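Local coordinates for genome polyprotein (Chicken sicinivirus JSY, PDB 6QWT) that includes the 3D polymerase, the RNA-dependent RNA polymerase domain that probably copies the viral RNA genome, at residues Pro68-Ala73 with Phe246-Glu251; Leu76-Cys81 with Glu251-Ile256. All coordinates share one frame; numbering follows the deposited sequence.

Contact 1: residues Pro68-Ala73 with Phe246-Glu251; sequences PSLIPA and FKLIGE
Leu248 reaches across from helix 243-256 to meet Leu70 and Ile71, two consecutive residues of the first turn of helix 70-81. The contact is purely apolar and runs through methyl groups. Leu248 CD1 is shared: it lies 3.8 Å from Leu70 CD2 and 3.6 Å from Ile71 CD1. The other branch, Leu248 CD2, meets Ile71 CD1 at 3.5 Å, tighter than usual for two carbons. Ile71 thus presses one methyl against both prongs of the leucine, the two side chains meeting at roughly a right angle. Its chi2 of -95° is away from a staggered value, as if the outer methyl were turned to fit there. Leu70 instead brings its CD2 branch in at a slant, and also rests on Val244 and Val245 of the same partner helix and on Ile310 of helix 298-316. Beside it, Ser69 OG hydrogen-bonds to Ser314 O, tying the start of the helix to the same support. A leucine suits the centre because its forked end offers one methyl to both neighbours and a second to Ile71. In this helix-on-helix packing of the polymerase domain, what the two segments contribute to each other is probably hydrophobic burial and close fit.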
loop_
_atom_site.group_PDB
_atom_site.type_symbol
_atom_site.label_atom_id
_atom_site.label_comp_id
_atom_site.label_asym_id
_atom_site.label_seq_id
_atom_site.Cartn_x
_atom_site.Cartn_y
_atom_site.Cartn_z
ATOM N N PRO A 68 19.218 10.835 16.796
ATOM C CA PRO A 68 18.835 11.750 17.888
ATOM C C PRO A 68 17.411 12.282 17.832
ATOM O O PRO A 68 16.814 12.516 18.889
ATOM C CB PRO A 68 19.857 12.885 17.749
ATOM C CG PRO A 68 21.064 12.210 17.229
ATOM C CD PRO A 68 20.564 11.150 16.279
ATOM N N SER A 69 16.847 12.484 16.644
ATOM C CA SER A 69 15.507 13.041 16.514
ATOM C C SER A 69 14.424 11.978 16.386
ATOM O O SER A 69 13.248 12.330 16.255
ATOM C CB SER A 69 15.444 13.987 15.310
ATOM O OG SER A 69 15.604 13.281 14.090
ATOM N N LEU A 70 14.783 10.689 16.436
ATOM C CA LEU A 70 13.802 9.636 16.182
ATOM C C LEU A 70 12.817 9.492 17.339
ATOM O O LEU A 70 11.597 9.517 17.131
ATOM C CB LEU A 70 14.510 8.307 15.905
ATOM C CG LEU A 70 13.567 7.125 15.646
ATOM C CD1 LEU A 70 12.558 7.458 14.547
ATOM C CD2 LEU A 70 14.349 5.866 15.297
ATOM N N ILE A 71 13.326 9.317 18.562
ATOM C CA ILE A 71 12.438 9.216 19.725
ATOM C C ILE A 71 11.567 10.456 19.885
ATOM O O ILE A 71 10.361 10.306 20.146
ATOM C CB ILE A 71 13.255 8.904 20.992
ATOM C CG1 ILE A 71 14.030 7.593 20.830
ATOM C CG2 ILE A 71 12.345 8.887 22.223
ATOM C CD1 ILE A 71 13.329 6.394 21.379
ATOM N N PRO A 72 12.087 11.686 19.767
ATOM C CA PRO A 72 11.178 12.846 19.774
ATOM C C PRO A 72 10.100 12.772 18.704
ATOM O O PRO A 72 8.958 13.175 18.959
ATOM C CB PRO A 72 12.131 14.028 19.550
ATOM C CG PRO A 72 13.420 13.568 20.117
ATOM C CD PRO A 72 13.501 12.110 19.778
ATOM N N ALA A 73 10.427 12.261 17.512
ATOM C CA ALA A 73 9.420 12.149 16.460
ATOM C C ALA A 73 8.334 11.156 16.843
ATOM O O ALA A 73 7.151 11.383 16.567
ATOM C CB ALA A 73 10.075 11.742 15.140
ATOM N N PHE A 246 10.062 0.447 13.780
ATOM C CA PHE A 246 9.010 -0.509 14.120
ATOM C C PHE A 246 9.041 -0.863 15.600
ATOM O O PHE A 246 7.992 -0.966 16.246
ATOM C CB PHE A 246 9.157 -1.778 13.279
ATOM C CG PHE A 246 8.460 -1.714 11.955
ATOM C CD1 PHE A 246 7.090 -1.532 11.889
ATOM C CD2 PHE A 246 9.174 -1.844 10.775
ATOM C CE1 PHE A 246 6.441 -1.474 10.669
ATOM C CE2 PHE A 246 8.530 -1.791 9.551
ATOM C CZ PHE A 246 7.164 -1.603 9.499
ATOM N N LYS A 247 10.241 -1.069 16.150
ATOM C CA LYS A 247 10.368 -1.418 17.561
ATOM C C LYS A 247 9.793 -0.324 18.455
ATOM O O LYS A 247 9.064 -0.613 19.412
ATOM C CB LYS A 247 11.835 -1.683 17.897
ATOM C CG LYS A 247 12.067 -2.334 19.248
ATOM C CD LYS A 247 13.514 -2.165 19.700
ATOM C CE LYS A 247 13.650 -1.027 20.706
ATOM N NZ LYS A 247 14.928 -0.269 20.556
ATOM N N LEU A 248 10.103 0.938 18.156
ATOM C CA LEU A 248 9.576 2.034 18.962
ATOM C C LEU A 248 8.062 2.148 18.821
ATOM O O LEU A 248 7.363 2.439 19.798
ATOM C CB LEU A 248 10.259 3.345 18.573
ATOM C CG LEU A 248 11.743 3.396 18.947
ATOM C CD1 LEU A 248 12.435 4.614 18.354
ATOM C CD2 LEU A 248 11.904 3.356 20.456
ATOM N N ILE A 249 7.537 1.915 17.619
ATOM C CA ILE A 249 6.091 1.940 17.426
ATOM C C ILE A 249 5.431 0.826 18.225
ATOM O O ILE A 249 4.363 1.013 18.819
ATOM C CB ILE A 249 5.753 1.842 15.927
ATOM C CG1 ILE A 249 6.129 3.143 15.215
ATOM C CG2 ILE A 249 4.277 1.522 15.723
ATOM C CD1 ILE A 249 6.041 3.053 13.712
ATOM N N GLY A 250 6.066 -0.349 18.266
ATOM C CA GLY A 250 5.504 -1.456 19.020
ATOM C C GLY A 250 5.412 -1.168 20.505
ATOM O O GLY A 250 4.446 -1.562 21.165
ATOM N N GLU A 251 6.409 -0.468 21.052
ATOM C CA GLU A 251 6.387 -0.143 22.475
ATOM C C GLU A 251 5.307 0.883 22.808
ATOM O O GLU A 251 4.714 0.822 23.891
ATOM C CB GLU A 251 7.765 0.350 22.916
ATOM C CG GLU A 251 8.788 -0.774 23.060
ATOM C CD GLU A 251 10.221 -0.291 22.944
ATOM O OE1 GLU A 251 10.448 0.934 23.055
ATOM O OE2 GLU A 251 11.119 -1.140 22.740
#

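Contact 2: residues Leu76-Cys81 with Glu251-Ile256; sequences LYFSRC and EELAKI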
loop_
_atom_site.group_PDB
_atom_site.type_symbol
_atom_site.label_atom_id
_atom_site.label_comp_id
_atom_site.label_asym_id
_atom_site.label_seq_id
_atom_site.Cartn_x
_atom_site.Cartn_y
_atom_site.Cartn_z
ATOM N N LEU A 76 6.116 12.938 19.260
ATOM C CA LEU A 76 5.344 13.973 18.580
ATOM C C LEU A 76 4.170 13.374 17.815
ATOM O O LEU A 76 3.039 13.867 17.905
ATOM C CB LEU A 76 6.250 14.766 17.638
ATOM C CG LEU A 76 5.570 15.909 16.882
ATOM C CD1 LEU A 76 4.933 16.891 17.859
ATOM C CD2 LEU A 76 6.570 16.610 15.979
ATOM N N TYR A 77 4.418 12.301 17.061
ATOM C CA TYR A 77 3.354 11.693 16.265
ATOM C C TYR A 77 2.238 11.156 17.156
ATOM O O TYR A 77 1.060 11.462 16.944
ATOM C CB TYR A 77 3.930 10.588 15.382
ATOM C CG TYR A 77 2.873 9.783 14.662
ATOM C CD1 TYR A 77 2.143 10.339 13.621
ATOM C CD2 TYR A 77 2.599 8.471 15.031
ATOM C CE1 TYR A 77 1.171 9.617 12.965
ATOM C CE2 TYR A 77 1.624 7.737 14.378
ATOM C CZ TYR A 77 0.915 8.318 13.343
ATOM O OH TYR A 77 -0.061 7.607 12.682
ATOM N N PHE A 78 2.590 10.364 18.170
ATOM C CA PHE A 78 1.568 9.812 19.051
ATOM C C PHE A 78 0.906 10.874 19.916
ATOM O O PHE A 78 -0.233 10.672 20.355
ATOM C CB PHE A 78 2.166 8.719 19.931
ATOM C CG PHE A 78 2.293 7.399 19.234
ATOM C CD1 PHE A 78 1.212 6.535 19.158
ATOM C CD2 PHE A 78 3.486 7.031 18.635
ATOM C CE1 PHE A 78 1.326 5.322 18.508
ATOM C CE2 PHE A 78 3.607 5.823 17.985
ATOM C CZ PHE A 78 2.528 4.964 17.925
ATOM N N SER A 79 1.586 11.993 20.169
ATOM C CA SER A 79 0.946 13.098 20.875
ATOM C C SER A 79 -0.206 13.665 20.055
ATOM O O SER A 79 -1.303 13.900 20.578
ATOM C CB SER A 79 1.974 14.187 21.190
ATOM O OG SER A 79 1.355 15.324 21.762
ATOM N N ARG A 80 0.025 13.884 18.760
ATOM C CA ARG A 80 -1.030 14.393 17.895
ATOM C C ARG A 80 -2.128 13.357 17.687
ATOM O O ARG A 80 -3.315 13.705 17.653
ATOM C CB ARG A 80 -0.449 14.828 16.553
ATOM C CG ARG A 80 -1.510 15.077 15.498
ATOM C CD ARG A 80 -1.007 15.989 14.406
ATOM N NE ARG A 80 -0.479 17.243 14.934
ATOM C CZ ARG A 80 -0.107 18.268 14.176
ATOM N NH1 ARG A 80 -0.211 18.187 12.854
ATOM N NH2 ARG A 80 0.369 19.372 14.735
ATOM N N CYS A 81 -1.756 12.083 17.537
ATOM C CA CYS A 81 -2.754 11.030 17.363
ATOM C C CYS A 81 -3.759 11.028 18.509
ATOM O O CYS A 81 -4.972 10.961 18.285
ATOM C CB CYS A 81 -2.070 9.666 17.252
ATOM S SG CYS A 81 -1.285 9.326 15.656
ATOM N N GLU A 251 6.409 -0.468 21.052
ATOM C CA GLU A 251 6.387 -0.143 22.475
ATOM C C GLU A 251 5.307 0.883 22.808
ATOM O O GLU A 251 4.714 0.822 23.891
ATOM C CB GLU A 251 7.765 0.350 22.916
ATOM C CG GLU A 251 8.788 -0.774 23.060
ATOM C CD GLU A 251 10.221 -0.291 22.944
ATOM O OE1 GLU A 251 10.448 0.934 23.055
ATOM O OE2 GLU A 251 11.119 -1.140 22.740
ATOM N N GLU A 252 5.033 1.822 21.898
ATOM C CA GLU A 252 3.932 2.757 22.111
ATOM C C GLU A 252 2.590 2.042 22.028
ATOM O O GLU A 252 1.722 2.224 22.890
ATOM C CB GLU A 252 3.991 3.893 21.089
ATOM C CG GLU A 252 5.243 4.750 21.154
ATOM C CD GLU A 252 5.338 5.575 22.427
ATOM O OE1 GLU A 252 6.474 5.864 22.863
ATOM O OE2 GLU A 252 4.281 5.931 22.992
ATOM N N LEU A 253 2.401 1.228 20.987
ATOM C CA LEU A 253 1.144 0.508 20.829
ATOM C C LEU A 253 0.926 -0.496 21.953
ATOM O O LEU A 253 -0.221 -0.805 22.294
ATOM C CB LEU A 253 1.115 -0.196 19.473
ATOM C CG LEU A 253 1.112 0.715 18.246
ATOM C CD1 LEU A 253 1.140 -0.116 16.974
ATOM C CD2 LEU A 253 -0.101 1.630 18.268
ATOM N N ALA A 254 2.010 -1.012 22.539
ATOM C CA ALA A 254 1.878 -1.928 23.670
ATOM C C ALA A 254 1.160 -1.263 24.836
ATOM O O ALA A 254 0.387 -1.914 25.551
ATOM C CB ALA A 254 3.254 -2.428 24.111
ATOM N N LYS A 255 1.403 0.032 25.045
ATOM C CA LYS A 255 0.760 0.759 26.132
ATOM C C LYS A 255 -0.671 1.159 25.801
ATOM O O LYS A 255 -1.468 1.379 26.720
ATOM C CB LYS A 255 1.585 1.999 26.488
ATOM C CG LYS A 255 2.973 1.664 27.032
ATOM C CD LYS A 255 3.745 2.908 27.442
ATOM C CE LYS A 255 4.365 3.580 26.231
ATOM N NZ LYS A 255 4.999 4.885 26.567
ATOM N N ILE A 256 -1.013 1.235 24.518
ATOM C CA ILE A 256 -2.337 1.674 24.089
ATOM C C ILE A 256 -3.316 0.509 23.988
ATOM O O ILE A 256 -4.470 0.621 24.409
ATOM C CB ILE A 256 -2.213 2.422 22.746
ATOM C CG1 ILE A 256 -1.466 3.744 22.935
ATOM C CG2 ILE A 256 -3.579 2.655 22.121
ATOM C CD1 ILE A 256 -1.072 4.403 21.632
#
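The ring of Phe78 lies between Glu252 on one face and its own neighbour in sequence, Tyr77, on the other. On the first face Glu252 CB makes a CH-pi contact, 3.8 Å from the Phe78 ring centroid and 17° off the ring normal. Its nearest ring atom is Phe78 CZ, at 3.6 Å. Tyr77 CD2 is 4.0 Å above the plane of the opposite face, offset toward the rim. At the edge, near the ring plane, Leu253 CD2 stands 4.0 Å from Phe78 CE1, while Ile256 CD1 approaches obliquely, also 4.0 Å from Phe78 CD1.

Glu252 serves two purposes. Its CB and CG supply the greasy surface, with CG lying 3.7 Å from Phe78 CE2. A bend at chi2 then turns the chain, and the carboxylate plane is inclined 34° to the ring. Its oxygens look to lysines: OE1 forms a salt bridge with Lys75, and OE2 has only a long one to Lys255 NZ. The flanking positive charges would probably stabilise the ionised carboxylate. A large, flat phenylalanine suits this place because the axes of the short helical segments are 12.0 Å apart, a gap its ring can span to touch three residues spaced along one side of the partner helix.

The two helical segments run roughly parallel, their directions 29° apart. Helix 298-316, the motif B helix of the polymerase, packs beside them, with Met306 touching both Phe78 and Tyr77. Tyr77 OH is hydrogen-bonded to Tyr204 O. Arg80 makes a cation-pi contact with Trp327, and its NH1 hydrogen-bonds to Trp327 O, at the start of strand 327-332. At the end of helix 243-256, Ile256 pairs through its backbone with Leu86 in strand 86-87.

In the fold
Helix 70-81 comes first along the chain and helix 243-256 much later, so each contact closes a loop of about 170 residues. Within it lie strands 152-157 and 174-177 of the mixed sheet and strand 230-235 of the antiparallel one, which carries polymerase motif A of the palm. The two loops cross rather than nest: the start of the first helix meets the middle of the second in contact 1, and its end meets the later turns in contact 2, as expected for helices running roughly parallel. With centres about 10 Å apart, the contacts form successive rungs of one seam, which fastens an early helix to the one following motif A, both backed by helix 298-316.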